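Side-chain contact in structural protein VP1 (Trichodysplasia spinulosa-associated polyomavirus, PDB 4U60), which forms the pentameric jelly-roll building block of the viral coat and binds sialylated glycans such as the GM1 oligosaccharide: residues P162-Q167 and P174-K179. Numbering follows the deposited sequence.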
ATOM      1  N   PRO C 162      26.023 -22.660 -14.566  1.00 14.60           N
ATOM      2  CA  PRO C 162      26.248 -23.383 -15.818  1.00 15.58           C
ATOM      3  C   PRO C 162      27.704 -23.398 -16.226  1.00 17.13           C
ATOM      4  O   PRO C 162      28.455 -22.504 -15.861  1.00 18.14           O
ATOM      5  CB  PRO C 162      25.421 -22.584 -16.844  1.00 14.70           C
ATOM      6  CG  PRO C 162      24.369 -21.893 -16.024  1.00 13.82           C
ATOM      7  CD  PRO C 162      25.095 -21.531 -14.752  1.00 13.89           C
ATOM      8  N   PRO C 163      28.098 -24.391 -17.015  1.00 18.65           N
ATOM      9  CA  PRO C 163      29.512 -24.484 -17.420  1.00 19.85           C
ATOM     10  C   PRO C 163      29.904 -23.646 -18.626  1.00 20.15           C
ATOM     11  O   PRO C 163      31.101 -23.597 -18.975  1.00 22.94           O
ATOM     12  CB  PRO C 163      29.677 -25.963 -17.740  1.00 20.58           C
ATOM     13  CG  PRO C 163      28.315 -26.407 -18.158  1.00 20.27           C
ATOM     14  CD  PRO C 163      27.347 -25.622 -17.317  1.00 19.31           C
ATOM     15  N   ILE C 164      28.917 -23.078 -19.314  1.00 18.43           N
ATOM     16  CA  ILE C 164      29.155 -22.209 -20.450  1.00 18.15           C
ATOM     17  C   ILE C 164      28.245 -20.975 -20.320  1.00 16.77           C
ATOM     18  O   ILE C 164      27.259 -20.997 -19.559  1.00 16.61           O
ATOM     19  CB  ILE C 164      28.888 -22.915 -21.785  1.00 18.86           C
ATOM     20  CG1 ILE C 164      27.463 -23.413 -21.844  1.00 18.93           C
ATOM     21  CG2 ILE C 164      29.868 -24.079 -21.996  1.00 19.85           C
ATOM     22  CD1 ILE C 164      27.076 -23.874 -23.238  1.00 20.26           C
ATOM     23  N   LYS C 165      28.607 -19.919 -21.041  1.00 15.75           N
ATOM     24  CA  LYS C 165      27.919 -18.639 -21.021  1.00 14.82           C
ATOM     25  C   LYS C 165      27.431 -18.270 -22.412  1.00 14.17           C
ATOM     26  O   LYS C 165      28.075 -18.577 -23.418  1.00 14.53           O
ATOM     27  CB  LYS C 165      28.847 -17.538 -20.513  1.00 15.30           C
ATOM     28  CG  LYS C 165      29.458 -17.834 -19.162  1.00 16.04           C
ATOM     29  CD  LYS C 165      30.351 -16.698 -18.709  1.00 16.74           C
ATOM     30  CE  LYS C 165      31.111 -17.054 -17.430  1.00 17.29           C
ATOM     31  NZ  LYS C 165      32.070 -18.139 -17.678  1.00 18.86           N
ATOM     32  N   HIS C 166      26.290 -17.582 -22.461  1.00 13.12           N
ATOM     33  CA  HIS C 166      25.730 -17.139 -23.735  1.00 12.79           C
ATOM     34  C   HIS C 166      24.811 -15.948 -23.571  1.00 12.24           C
ATOM     35  O   HIS C 166      24.106 -15.832 -22.566  1.00 11.81           O
ATOM     36  CB  HIS C 166      24.968 -18.298 -24.389  1.00 12.82           C
ATOM     37  CG  HIS C 166      24.635 -18.042 -25.819  1.00 12.98           C
ATOM     38  ND1 HIS C 166      23.435 -17.508 -26.227  1.00 12.65           N
ATOM     39  CD2 HIS C 166      25.385 -18.165 -26.935  1.00 13.56           C
ATOM     40  CE1 HIS C 166      23.445 -17.337 -27.534  1.00 13.13           C
ATOM     41  NE2 HIS C 166      24.622 -17.734 -27.994  1.00 13.60           N
ATOM     42  N   GLN C 167      24.793 -15.085 -24.581  1.00 12.12           N
ATOM     43  CA  GLN C 167      23.964 -13.895 -24.613  1.00 11.82           C
ATOM     44  C   GLN C 167      22.505 -14.133 -24.222  1.00 11.27           C
ATOM     45  O   GLN C 167      21.876 -13.297 -23.580  1.00 11.14           O
ATOM     46  CB  GLN C 167      23.997 -13.270 -26.012  1.00 12.32           C
ATOM     47  CG  GLN C 167      25.268 -12.489 -26.333  1.00 12.96           C
ATOM     48  CD  GLN C 167      26.417 -13.315 -26.859  1.00 13.56           C
ATOM     49  OE1 GLN C 167      26.400 -14.567 -26.866  1.00 13.51           O
ATOM     50  NE2 GLN C 167      27.445 -12.614 -27.321  1.00 14.25           N
ATOM     51  N   PRO C 174      15.639 -22.015 -22.311  1.00 12.15           N
ATOM     52  CA  PRO C 174      15.242 -23.197 -21.523  1.00 12.54           C
ATOM     53  C   PRO C 174      16.237 -24.345 -21.550  1.00 13.24           C
ATOM     54  O   PRO C 174      16.022 -25.374 -20.882  1.00 14.04           O
ATOM     55  CB  PRO C 174      13.931 -23.607 -22.186  1.00 12.81           C
ATOM     56  CG  PRO C 174      14.100 -23.192 -23.619  1.00 13.41           C
ATOM     57  CD  PRO C 174      14.811 -21.861 -23.515  1.00 12.61           C
ATOM     58  N   HIS C 175      17.327 -24.187 -22.309  1.00 13.44           N
ATOM     59  CA  HIS C 175      18.441 -25.141 -22.242  1.00 14.29           C
ATOM     60  C   HIS C 175      19.302 -24.966 -21.007  1.00 13.83           C
ATOM     61  O   HIS C 175      20.225 -25.742 -20.792  1.00 14.80           O
ATOM     62  CB  HIS C 175      19.306 -25.010 -23.494  1.00 15.06           C
ATOM     63  CG  HIS C 175      18.592 -25.419 -24.732  1.00 16.48           C
ATOM     64  ND1 HIS C 175      17.957 -24.535 -25.575  1.00 17.58           N
ATOM     65  CD2 HIS C 175      18.383 -26.655 -25.244  1.00 17.79           C
ATOM     66  CE1 HIS C 175      17.406 -25.208 -26.570  1.00 17.87           C
ATOM     67  NE2 HIS C 175      17.660 -26.492 -26.399  1.00 19.14           N
ATOM     68  N   TYR C 176      19.037 -23.931 -20.207  1.00 13.03           N
ATOM     69  CA  TYR C 176      19.808 -23.649 -18.997  1.00 12.83           C
ATOM     70  C   TYR C 176      18.899 -23.805 -17.762  1.00 12.65           C
ATOM     71  O   TYR C 176      18.257 -22.851 -17.295  1.00 11.79           O
ATOM     72  CB  TYR C 176      20.380 -22.226 -19.044  1.00 12.48           C
ATOM     73  CG  TYR C 176      21.539 -21.988 -19.984  1.00 12.89           C
ATOM     74  CD1 TYR C 176      21.354 -21.911 -21.351  1.00 13.20           C
ATOM     75  CD2 TYR C 176      22.829 -21.796 -19.487  1.00 13.45           C
ATOM     76  CE1 TYR C 176      22.416 -21.697 -22.212  1.00 13.63           C
ATOM     77  CE2 TYR C 176      23.898 -21.556 -20.331  1.00 13.92           C
ATOM     78  CZ  TYR C 176      23.698 -21.502 -21.693  1.00 14.09           C
ATOM     79  OH  TYR C 176      24.766 -21.277 -22.540  1.00 15.12           O
ATOM     80  N   LYS C 177      18.819 -25.026 -17.260  1.00 13.49           N
ATOM     81  CA  LYS C 177      17.974 -25.353 -16.115  1.00 13.31           C
ATOM     82  C   LYS C 177      18.779 -26.132 -15.072  1.00 13.48           C
ATOM     83  O   LYS C 177      19.931 -26.521 -15.316  1.00 14.50           O
ATOM     84  CB  LYS C 177      16.746 -26.137 -16.592  1.00 13.74           C
ATOM     85  CG  LYS C 177      15.797 -25.305 -17.448  1.00 13.85           C
ATOM     86  CD  LYS C 177      14.543 -26.042 -17.858  1.00 14.63           C
ATOM     87  CE  LYS C 177      13.575 -25.116 -18.584  1.00 14.89           C
ATOM     88  NZ  LYS C 177      12.232 -25.731 -18.632  1.00 15.80           N
ATOM     89  N   GLN C 178      18.184 -26.344 -13.900  1.00 13.32           N
ATOM     90  CA  GLN C 178      18.837 -27.056 -12.795  1.00 13.68           C
ATOM     91  C   GLN C 178      17.758 -27.425 -11.797  1.00 13.51           C
ATOM     92  O   GLN C 178      16.591 -27.095 -11.989  1.00 13.03           O
ATOM     93  CB  GLN C 178      19.923 -26.205 -12.119  1.00 13.90           C
ATOM     94  CG  GLN C 178      21.360 -26.618 -12.426  1.00 14.83           C
ATOM     95  CD  GLN C 178      21.765 -27.879 -11.679  1.00 16.08           C
ATOM     96  OE1 GLN C 178      20.931 -28.562 -11.071  1.00 16.47           O
ATOM     97  NE2 GLN C 178      23.063 -28.192 -11.705  1.00 17.72           N
ATOM     98  N   LYS C 179      18.171 -28.118 -10.747  1.00 13.93           N
ATOM     99  CA  LYS C 179      17.312 -28.412  -9.605  1.00 14.47           C
ATOM    100  C   LYS C 179      18.048 -27.996  -8.353  1.00 14.09           C
ATOM    101  O   LYS C 179      19.253 -28.177  -8.253  1.00 14.50           O
ATOM    102  CB  LYS C 179      17.004 -29.905  -9.525  1.00 15.95           C
ATOM    103  CG  LYS C 179      16.164 -30.393 -10.690  1.00 17.38           C
ATOM    104  CD  LYS C 179      15.710 -31.818 -10.523  1.00 20.11           C
ATOM    105  CE  LYS C 179      14.827 -32.226 -11.686  1.00 21.54           C
ATOM    106  NZ  LYS C 179      14.447 -33.646 -11.566  1.00 25.07           N
TER
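Tyr176 swings its CG anti to its own carbonyl carbon (chi1 -73°), which sends the ring out across 162-167, while Ile164 turns CG1 between its backbone N and carbonyl carbon (chi1 58°), a turn that carries the branch to the phenol end. One long edge of the Tyr176 ring lies along the loop. There Tyr176 CD2 rests 3.8 Å from Pro162 CB, with Pro162 CG close to the ring plane, and Tyr176 CE2 stands 3.5 Å from Ile164 O, also at the edge; the proline and the tyrosine cross at about a right angle. Three side-chain carbons meet the hydroxyl: Ile164 CG1 and CD1 and His166 CB each lie 3.5 Å from Tyr176 OH. Beyond that CB the His166 imidazole leads away, ND1 hydrogen-bonding to Ser168 OG. One tyrosine thus touches the surface loop at Pro162, Ile164 and His166, joining the loop after strand 141-144 to the residues leading into strand 177-179. Its base is tied to the three-stranded antiparallel sheet: Tyr176 is backbone hydrogen-bonded to Phe144 of strand 141-144, just ahead of strand 177-179, outermost on its side within the chain, and Pro162 packs on Phe144 and on Trp191 of strand 191-193.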